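Local coordinates for extracellular solute-binding protein family 1 (Pseudothermotoga lettingae, PDB 5CI5) that binds alpha-D-tagatopyranose and probably serves as the solute-binding component of a sugar ABC transporter, at residues Tyr180-Ser185 and Ala286-Asp291; Leu141-Ala146 and Asp156-Thr161. All blocks are in the same frame, centred on the assembly; numbering follows the deposited sequence.

Contact 1. Residues Tyr180-Ser185 and Ala286-Asp291; sequences YGYGVS and ALHPYD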
ATOM      1  N   TYR A 180     -16.846 -14.358  -7.335  1.00 11.58           N
ATOM      2  CA  TYR A 180     -16.866 -12.942  -7.697  1.00  9.71           C
ATOM      3  C   TYR A 180     -15.745 -12.591  -8.649  1.00  9.89           C
ATOM      4  O   TYR A 180     -14.619 -13.059  -8.500  1.00 10.83           O
ATOM      5  CB  TYR A 180     -16.756 -12.091  -6.449  1.00  5.68           C
ATOM      6  CG  TYR A 180     -17.907 -12.341  -5.494  1.00  7.37           C
ATOM      7  CD1 TYR A 180     -19.088 -11.644  -5.612  1.00 16.45           C
ATOM      8  CD2 TYR A 180     -17.800 -13.315  -4.485  1.00 12.47           C
ATOM      9  CE1 TYR A 180     -20.140 -11.897  -4.735  1.00 19.52           C
ATOM     10  CE2 TYR A 180     -18.834 -13.558  -3.621  1.00 15.81           C
ATOM     11  CZ  TYR A 180     -19.990 -12.860  -3.753  1.00 19.77           C
ATOM     12  OH  TYR A 180     -20.999 -13.137  -2.869  1.00 31.58           O
ATOM     13  N   GLY A 181     -16.065 -11.758  -9.631  1.00  8.21           N
ATOM     14  CA  GLY A 181     -15.085 -11.345 -10.615  1.00  8.59           C
ATOM     15  C   GLY A 181     -14.080 -10.279 -10.173  1.00  7.45           C
ATOM     16  O   GLY A 181     -12.928 -10.329 -10.596  1.00  9.77           O
ATOM     17  N   TYR A 182     -14.500  -9.325  -9.346  1.00  7.69           N
ATOM     18  CA  TYR A 182     -13.635  -8.153  -9.034  1.00  6.84           C
ATOM     19  C   TYR A 182     -14.004  -7.542  -7.681  1.00  9.39           C
ATOM     20  O   TYR A 182     -15.124  -7.063  -7.470  1.00  8.47           O
ATOM     21  CB  TYR A 182     -13.725  -7.081 -10.161  1.00  8.03           C
ATOM     22  CG  TYR A 182     -12.796  -5.907  -9.911  1.00  8.11           C
ATOM     23  CD1 TYR A 182     -11.491  -5.925 -10.386  1.00  8.13           C
ATOM     24  CD2 TYR A 182     -13.209  -4.797  -9.182  1.00  9.59           C
ATOM     25  CE1 TYR A 182     -10.620  -4.870 -10.141  1.00  6.72           C
ATOM     26  CE2 TYR A 182     -12.349  -3.738  -8.939  1.00  8.14           C
ATOM     27  CZ  TYR A 182     -11.041  -3.792  -9.408  1.00  7.97           C
ATOM     28  OH  TYR A 182     -10.156  -2.763  -9.194  1.00  7.65           O
ATOM     29  N   GLY A 183     -13.045  -7.563  -6.769  1.00  8.20           N
ATOM     30  CA  GLY A 183     -13.264  -7.086  -5.416  1.00  6.69           C
ATOM     31  C   GLY A 183     -13.039  -5.588  -5.312  1.00  7.95           C
ATOM     32  O   GLY A 183     -11.946  -5.107  -5.625  1.00 10.00           O
ATOM     33  N   VAL A 184     -14.067  -4.871  -4.843  1.00  7.94           N
ATOM     34  CA  VAL A 184     -14.046  -3.417  -4.636  1.00  8.18           C
ATOM     35  C   VAL A 184     -13.873  -3.100  -3.146  1.00 10.50           C
ATOM     36  O   VAL A 184     -14.659  -3.576  -2.338  1.00  8.17           O
ATOM     37  CB  VAL A 184     -15.357  -2.762  -5.139  1.00  9.45           C
ATOM     38  CG1 VAL A 184     -15.398  -1.275  -4.842  1.00  9.90           C
ATOM     39  CG2 VAL A 184     -15.564  -3.025  -6.641  1.00  9.65           C
ATOM     40  N   SER A 185     -12.843  -2.338  -2.774  1.00  6.61           N
ATOM     41  CA  SER A 185     -12.660  -1.975  -1.355  1.00  6.73           C
ATOM     42  C   SER A 185     -13.565  -0.802  -1.020  1.00  6.58           C
ATOM     43  O   SER A 185     -13.464   0.270  -1.620  1.00  8.50           O
ATOM     44  CB  SER A 185     -11.199  -1.631  -1.033  1.00  6.51           C
ATOM     45  OG  SER A 185     -10.344  -2.728  -1.309  1.00  6.66           O
ATOM     46  N   ALA A 286      -0.900  -7.522 -13.479  1.00 10.24           N
ATOM     47  CA  ALA A 286      -0.861  -6.776 -14.720  1.00  7.71           C
ATOM     48  C   ALA A 286      -1.142  -5.333 -14.405  1.00 10.03           C
ATOM     49  O   ALA A 286      -1.732  -5.022 -13.366  1.00  8.99           O
ATOM     50  CB  ALA A 286      -1.882  -7.299 -15.712  1.00 10.77           C
ATOM     51  N   LEU A 287      -0.744  -4.445 -15.299  1.00 10.09           N
ATOM     52  CA  LEU A 287      -1.177  -3.064 -15.196  1.00  9.96           C
ATOM     53  C   LEU A 287      -2.696  -3.023 -14.990  1.00  6.41           C
ATOM     54  O   LEU A 287      -3.445  -3.694 -15.701  1.00 10.01           O
ATOM     55  CB  LEU A 287      -0.789  -2.306 -16.459  1.00 11.54           C
ATOM     56  CG  LEU A 287      -1.177  -0.837 -16.561  1.00  8.72           C
ATOM     57  CD1 LEU A 287      -0.515   0.006 -15.477  1.00 10.55           C
ATOM     58  CD2 LEU A 287      -0.777  -0.318 -17.938  1.00 13.35           C
ATOM     59  N   HIS A 288      -3.167  -2.254 -14.009  1.00  7.99           N
ATOM     60  CA  HIS A 288      -4.592  -2.268 -13.766  1.00  8.32           C
ATOM     61  C   HIS A 288      -5.308  -1.711 -15.006  1.00  7.57           C
ATOM     62  O   HIS A 288      -4.852  -0.734 -15.629  1.00  8.90           O
ATOM     63  CB  HIS A 288      -4.968  -1.459 -12.523  1.00  6.82           C
ATOM     64  CG  HIS A 288      -6.360  -1.720 -12.018  1.00  7.98           C
ATOM     65  ND1 HIS A 288      -7.478  -1.136 -12.572  1.00  7.06           N
ATOM     66  CD2 HIS A 288      -6.802  -2.478 -10.987  1.00  6.26           C
ATOM     67  CE1 HIS A 288      -8.550  -1.524 -11.903  1.00  7.93           C
ATOM     68  NE2 HIS A 288      -8.167  -2.360 -10.946  1.00  8.05           N
ATOM     69  N   PRO A 289      -6.421  -2.342 -15.389  1.00  9.49           N
ATOM     70  CA  PRO A 289      -7.235  -1.776 -16.471  1.00  9.57           C
ATOM     71  C   PRO A 289      -7.525  -0.287 -16.267  1.00  8.12           C
ATOM     72  O   PRO A 289      -7.754   0.164 -15.133  1.00  8.61           O
ATOM     73  CB  PRO A 289      -8.525  -2.601 -16.396  1.00 10.09           C
ATOM     74  CG  PRO A 289      -8.057  -3.929 -15.892  1.00 11.43           C
ATOM     75  CD  PRO A 289      -6.985  -3.608 -14.882  1.00  8.56           C
ATOM     76  N   TYR A 290      -7.515   0.466 -17.363  1.00  8.50           N
ATOM     77  CA  TYR A 290      -7.680   1.913 -17.270  1.00  7.61           C
ATOM     78  C   TYR A 290      -8.617   2.426 -18.365  1.00 10.86           C
ATOM     79  O   TYR A 290      -9.051   1.676 -19.258  1.00 11.83           O
ATOM     80  CB  TYR A 290      -6.305   2.609 -17.313  1.00  9.09           C
ATOM     81  CG  TYR A 290      -5.532   2.420 -18.602  1.00 10.11           C
ATOM     82  CD1 TYR A 290      -5.683   3.299 -19.662  1.00 13.96           C
ATOM     83  CD2 TYR A 290      -4.642   1.377 -18.745  1.00 11.97           C
ATOM     84  CE1 TYR A 290      -4.965   3.130 -20.838  1.00 18.25           C
ATOM     85  CE2 TYR A 290      -3.924   1.200 -19.912  1.00 15.17           C
ATOM     86  CZ  TYR A 290      -4.090   2.087 -20.955  1.00 23.31           C
ATOM     87  OH  TYR A 290      -3.374   1.919 -22.114  1.00 27.46           O
ATOM     88  N   ASP A 291      -8.949   3.709 -18.249  1.00 11.89           N
ATOM     89  CA  ASP A 291      -9.875   4.413 -19.120  1.00 11.16           C
ATOM     90  C   ASP A 291      -9.068   5.346 -20.037  1.00 12.74           C
ATOM     91  O   ASP A 291      -8.719   4.971 -21.163  1.00 16.20           O
ATOM     92  CB  ASP A 291     -10.881   5.188 -18.258  1.00 13.23           C
ATOM     93  CG  ASP A 291     -11.768   6.112 -19.063  1.00 17.87           C
ATOM     94  OD1 ASP A 291     -12.197   5.710 -20.165  1.00 18.16           O
ATOM     95  OD2 ASP A 291     -12.053   7.230 -18.578  1.00 17.31           O
TER

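Contact 2. Residues Leu141-Ala146 and Asp156-Thr161; sequences LLYNKA and DNPPKT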
ATOM      1  N   LEU A 141      -3.361  -4.819 -11.022  1.00  8.98           N
ATOM      2  CA  LEU A 141      -4.357  -5.879 -11.016  1.00  9.65           C
ATOM      3  C   LEU A 141      -3.674  -7.171 -10.576  1.00  8.65           C
ATOM      4  O   LEU A 141      -2.704  -7.606 -11.194  1.00 11.15           O
ATOM      5  CB  LEU A 141      -4.985  -6.044 -12.385  1.00  7.55           C
ATOM      6  CG  LEU A 141      -6.086  -7.074 -12.491  1.00  8.24           C
ATOM      7  CD1 LEU A 141      -7.358  -6.555 -11.834  1.00 13.52           C
ATOM      8  CD2 LEU A 141      -6.338  -7.461 -13.942  1.00 10.07           C
ATOM      9  N   LEU A 142      -4.195  -7.743  -9.495  1.00  7.51           N
ATOM     10  CA  LEU A 142      -3.873  -9.103  -9.035  1.00  7.34           C
ATOM     11  C   LEU A 142      -4.981 -10.028  -9.489  1.00  6.64           C
ATOM     12  O   LEU A 142      -6.145  -9.711  -9.283  1.00 10.28           O
ATOM     13  CB  LEU A 142      -3.754  -9.106  -7.503  1.00  8.61           C
ATOM     14  CG  LEU A 142      -3.399 -10.416  -6.809  1.00  8.90           C
ATOM     15  CD1 LEU A 142      -1.950 -10.820  -7.076  1.00 10.44           C
ATOM     16  CD2 LEU A 142      -3.634 -10.260  -5.291  1.00  8.97           C
ATOM     17  N   TYR A 143      -4.649 -11.146 -10.130  1.00  9.54           N
ATOM     18  CA  TYR A 143      -5.704 -11.998 -10.637  1.00 12.27           C
ATOM     19  C   TYR A 143      -5.337 -13.471 -10.627  1.00 11.86           C
ATOM     20  O   TYR A 143      -4.166 -13.843 -10.600  1.00 10.14           O
ATOM     21  CB  TYR A 143      -6.100 -11.540 -12.054  1.00  8.72           C
ATOM     22  CG  TYR A 143      -5.049 -11.734 -13.129  1.00  8.99           C
ATOM     23  CD1 TYR A 143      -4.044 -10.782 -13.327  1.00 12.17           C
ATOM     24  CD2 TYR A 143      -5.081 -12.841 -13.977  1.00 13.62           C
ATOM     25  CE1 TYR A 143      -3.093 -10.943 -14.308  1.00 15.17           C
ATOM     26  CE2 TYR A 143      -4.124 -13.010 -14.965  1.00 18.12           C
ATOM     27  CZ  TYR A 143      -3.144 -12.057 -15.131  1.00 22.95           C
ATOM     28  OH  TYR A 143      -2.188 -12.214 -16.109  1.00 24.15           O
ATOM     29  N   ASN A 144      -6.392 -14.284 -10.682  1.00  9.21           N
ATOM     30  CA  ASN A 144      -6.350 -15.718 -10.475  1.00 10.62           C
ATOM     31  C   ASN A 144      -6.497 -16.401 -11.826  1.00 11.36           C
ATOM     32  O   ASN A 144      -7.543 -16.309 -12.459  1.00 11.71           O
ATOM     33  CB  ASN A 144      -7.478 -16.107  -9.505  1.00 10.46           C
ATOM     34  CG  ASN A 144      -7.516 -17.600  -9.176  1.00 13.92           C
ATOM     35  OD1 ASN A 144      -7.391 -18.449 -10.053  1.00 13.89           O
ATOM     36  ND2 ASN A 144      -7.672 -17.914  -7.898  1.00 12.87           N
ATOM     37  N   LYS A 145      -5.453 -17.102 -12.256  1.00  8.84           N
ATOM     38  CA  LYS A 145      -5.427 -17.701 -13.580  1.00 12.33           C
ATOM     39  C   LYS A 145      -6.446 -18.824 -13.741  1.00 13.83           C
ATOM     40  O   LYS A 145      -7.103 -18.933 -14.786  1.00 14.63           O
ATOM     41  CB  LYS A 145      -4.031 -18.232 -13.867  1.00 15.58           C
ATOM     42  CG  LYS A 145      -2.999 -17.147 -14.173  1.00 22.36           C
ATOM     43  CD  LYS A 145      -1.648 -17.806 -14.440  1.00 30.70           C
ATOM     44  CE  LYS A 145      -0.792 -17.025 -15.405  1.00 42.31           C
ATOM     45  NZ  LYS A 145       0.356 -17.873 -15.852  1.00 45.43           N
ATOM     46  N   ALA A 146      -6.585 -19.639 -12.701  1.00 13.57           N
ATOM     47  CA  ALA A 146      -7.459 -20.799 -12.772  1.00 14.69           C
ATOM     48  C   ALA A 146      -8.904 -20.369 -12.913  1.00 13.29           C
ATOM     49  O   ALA A 146      -9.693 -21.044 -13.572  1.00 12.92           O
ATOM     50  CB  ALA A 146      -7.296 -21.668 -11.541  1.00 18.36           C
ATOM     51  N   ASP A 156      -3.500 -15.396 -19.706  1.00 23.48           N
ATOM     52  CA  ASP A 156      -2.314 -14.691 -20.159  1.00 17.75           C
ATOM     53  C   ASP A 156      -2.667 -13.443 -20.941  1.00 21.15           C
ATOM     54  O   ASP A 156      -1.775 -12.756 -21.451  1.00 23.98           O
ATOM     55  CB  ASP A 156      -1.450 -15.625 -21.009  1.00 23.33           C
ATOM     56  CG  ASP A 156      -0.945 -16.807 -20.218  1.00 35.99           C
ATOM     57  OD1 ASP A 156      -0.804 -16.670 -18.984  1.00 37.56           O
ATOM     58  OD2 ASP A 156      -0.711 -17.875 -20.817  1.00 43.33           O
ATOM     59  N   ASN A 157      -3.964 -13.160 -21.047  1.00 21.73           N
ATOM     60  CA  ASN A 157      -4.437 -11.917 -21.660  1.00 20.17           C
ATOM     61  C   ASN A 157      -5.423 -11.182 -20.741  1.00 21.76           C
ATOM     62  O   ASN A 157      -6.616 -11.073 -21.043  1.00 19.23           O
ATOM     63  CB  ASN A 157      -5.090 -12.192 -23.012  1.00 18.93           C
ATOM     64  CG  ASN A 157      -5.311 -10.923 -23.821  1.00 31.22           C
ATOM     65  OD1 ASN A 157      -4.507  -9.994 -23.766  1.00 30.95           O
ATOM     66  ND2 ASN A 157      -6.412 -10.871 -24.559  1.00 33.11           N
ATOM     67  N   PRO A 158      -4.927 -10.674 -19.605  1.00 17.15           N
ATOM     68  CA  PRO A 158      -5.829 -10.003 -18.668  1.00 20.33           C
ATOM     69  C   PRO A 158      -6.396  -8.725 -19.283  1.00 14.13           C
ATOM     70  O   PRO A 158      -5.862  -8.214 -20.278  1.00 14.97           O
ATOM     71  CB  PRO A 158      -4.926  -9.708 -17.458  1.00 16.94           C
ATOM     72  CG  PRO A 158      -3.547  -9.660 -18.024  1.00 22.11           C
ATOM     73  CD  PRO A 158      -3.540 -10.710 -19.107  1.00 20.01           C
ATOM     74  N   PRO A 159      -7.506  -8.236 -18.739  1.00 11.25           N
ATOM     75  CA  PRO A 159      -8.119  -7.009 -19.277  1.00 10.44           C
ATOM     76  C   PRO A 159      -7.165  -5.823 -19.230  1.00 10.95           C
ATOM     77  O   PRO A 159      -6.428  -5.664 -18.246  1.00 12.56           O
ATOM     78  CB  PRO A 159      -9.325  -6.780 -18.356  1.00 11.87           C
ATOM     79  CG  PRO A 159      -8.987  -7.521 -17.101  1.00 12.46           C
ATOM     80  CD  PRO A 159      -8.204  -8.722 -17.534  1.00 12.12           C
ATOM     81  N   LYS A 160      -7.221  -4.983 -20.260  1.00 10.53           N
ATOM     82  CA  LYS A 160      -6.378  -3.799 -20.354  1.00 12.42           C
ATOM     83  C   LYS A 160      -7.181  -2.525 -20.114  1.00 11.99           C
ATOM     84  O   LYS A 160      -6.641  -1.530 -19.647  1.00 11.55           O
ATOM     85  CB  LYS A 160      -5.714  -3.727 -21.729  1.00 11.77           C
ATOM     86  CG  LYS A 160      -4.749  -4.881 -22.010  1.00 14.91           C
ATOM     87  CD  LYS A 160      -4.335  -4.892 -23.482  1.00 28.90           C
ATOM     88  CE  LYS A 160      -3.854  -6.283 -23.934  1.00 41.15           C
ATOM     89  NZ  LYS A 160      -3.998  -6.516 -25.411  1.00 51.79           N
ATOM     90  N   THR A 161      -8.472  -2.563 -20.433  1.00 11.18           N
ATOM     91  CA  THR A 161      -9.313  -1.386 -20.334  1.00 10.82           C
ATOM     92  C   THR A 161     -10.455  -1.600 -19.367  1.00 11.69           C
ATOM     93  O   THR A 161     -10.781  -2.733 -18.988  1.00  9.80           O
ATOM     94  CB  THR A 161      -9.931  -1.040 -21.666  1.00 10.69           C
ATOM     95  OG1 THR A 161     -10.844  -2.093 -22.010  1.00 13.03           O
ATOM     96  CG2 THR A 161      -8.840  -0.892 -22.743  1.00 16.82           C
TER

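Contact 1. Residues Tyr180-Ser185 and Ala286-Asp291
Y182 and H288 meet through a buried hydrogen bond, phenol OH to imidazole NE2, at 2.7 Å. Their side chains arrive from opposite directions and join at the rims: each partner atom lies near the plane of the other ring, the planes stand 78° apart, and neither ring covers a face of the other. This pair carries the contact between 180-185 and 286-291; the CA atoms of Y182 and P289, the nearest pair, are 11.7 Å apart, so two long side chains do the bridging. On Y182, CG swings anti to the backbone N (chi1 -177°), which carries the hydroxyl out across that gap. What fixes the imidazole is its other nitrogen: ND1 donates to the carbonyl O of P289 at 2.9 Å, on a lone pair and close to the ring plane. P289 also covers part of one imidazole face, its CD 3.3 Å above the plane and toward the rim. A leucine in place of H288 would probably leave the Y182 hydroxyl without this buried partner and the P289 carbonyl without its donor. The tyrosine-histidine link joins two loops of the solute-binding fold, with the H288 side chain about 14 Å from the bound tagatopyranose, outside the sugar pocket. Helix 190-202 brings F199 against both side chains, helix 162-172 packs L165 and A169 on Y182, and I263 of strand 261-264 touches both side chains.

Contact 2. Residues Leu141-Ala146 and Asp156-Thr161
Y143 lays one face of its ring against P158, whose CB sits 4.1 Å from the ring centroid and 24° off the normal, a CH-pi contact displaced toward the hydroxyl end. P158 CG continues over that end, 3.5 Å from the Y143 OH. The phenol oxygen has its polar partner in the P155 carbonyl, a hydrogen bond just ahead of 156-161 that helps fix where the ring ends. With chi1 at 67°, CG of Y143 lies between its backbone N and carbonyl carbon, turning the ring toward the proline. Two residues before Y143, L141 reaches P159: its CD2 lies 4.1 Å from P159 CG, the two side chains crossing at about a right angle. L141 and Y143, two residues apart on the middle strand of a three-stranded antiparallel sheet, project from the same face, and the chain that leaves helix 145-150 folds back across them before helix 162-172 begins. That first helix is capped by N144, whose OD1 accepts from M147 N; T161 does likewise for the second, OG1 accepting from E164 N. At the more exposed end, the extended chain of K145 brings NZ to D156 OD1, a long salt bridge of 3.5 Å, while K145 CE lies 3.6 Å from the same carboxylate oxygen.

Contact 1 is wholly buried and rests on one short polar bond between aromatic side chains, whereas contact 2 runs from buried L141 and Y143 out to exposed D156, with apolar proline packing inside and a long salt bridge toward the solvent-exposed end. Both gather round the same three-stranded sheet: A286, ending strand 283-286, accepts a probable hydrogen bond from L141 N (2.9 Å, O to N). The loops adjoin as well, Y290 N lying 3.2 Å from K160 O in another probable hydrogen bond, and P289 packing on P159. Contact 1 ties together loops distant in sequence, while contact 2 holds the loop after helix 145-150 back against strand 140-144.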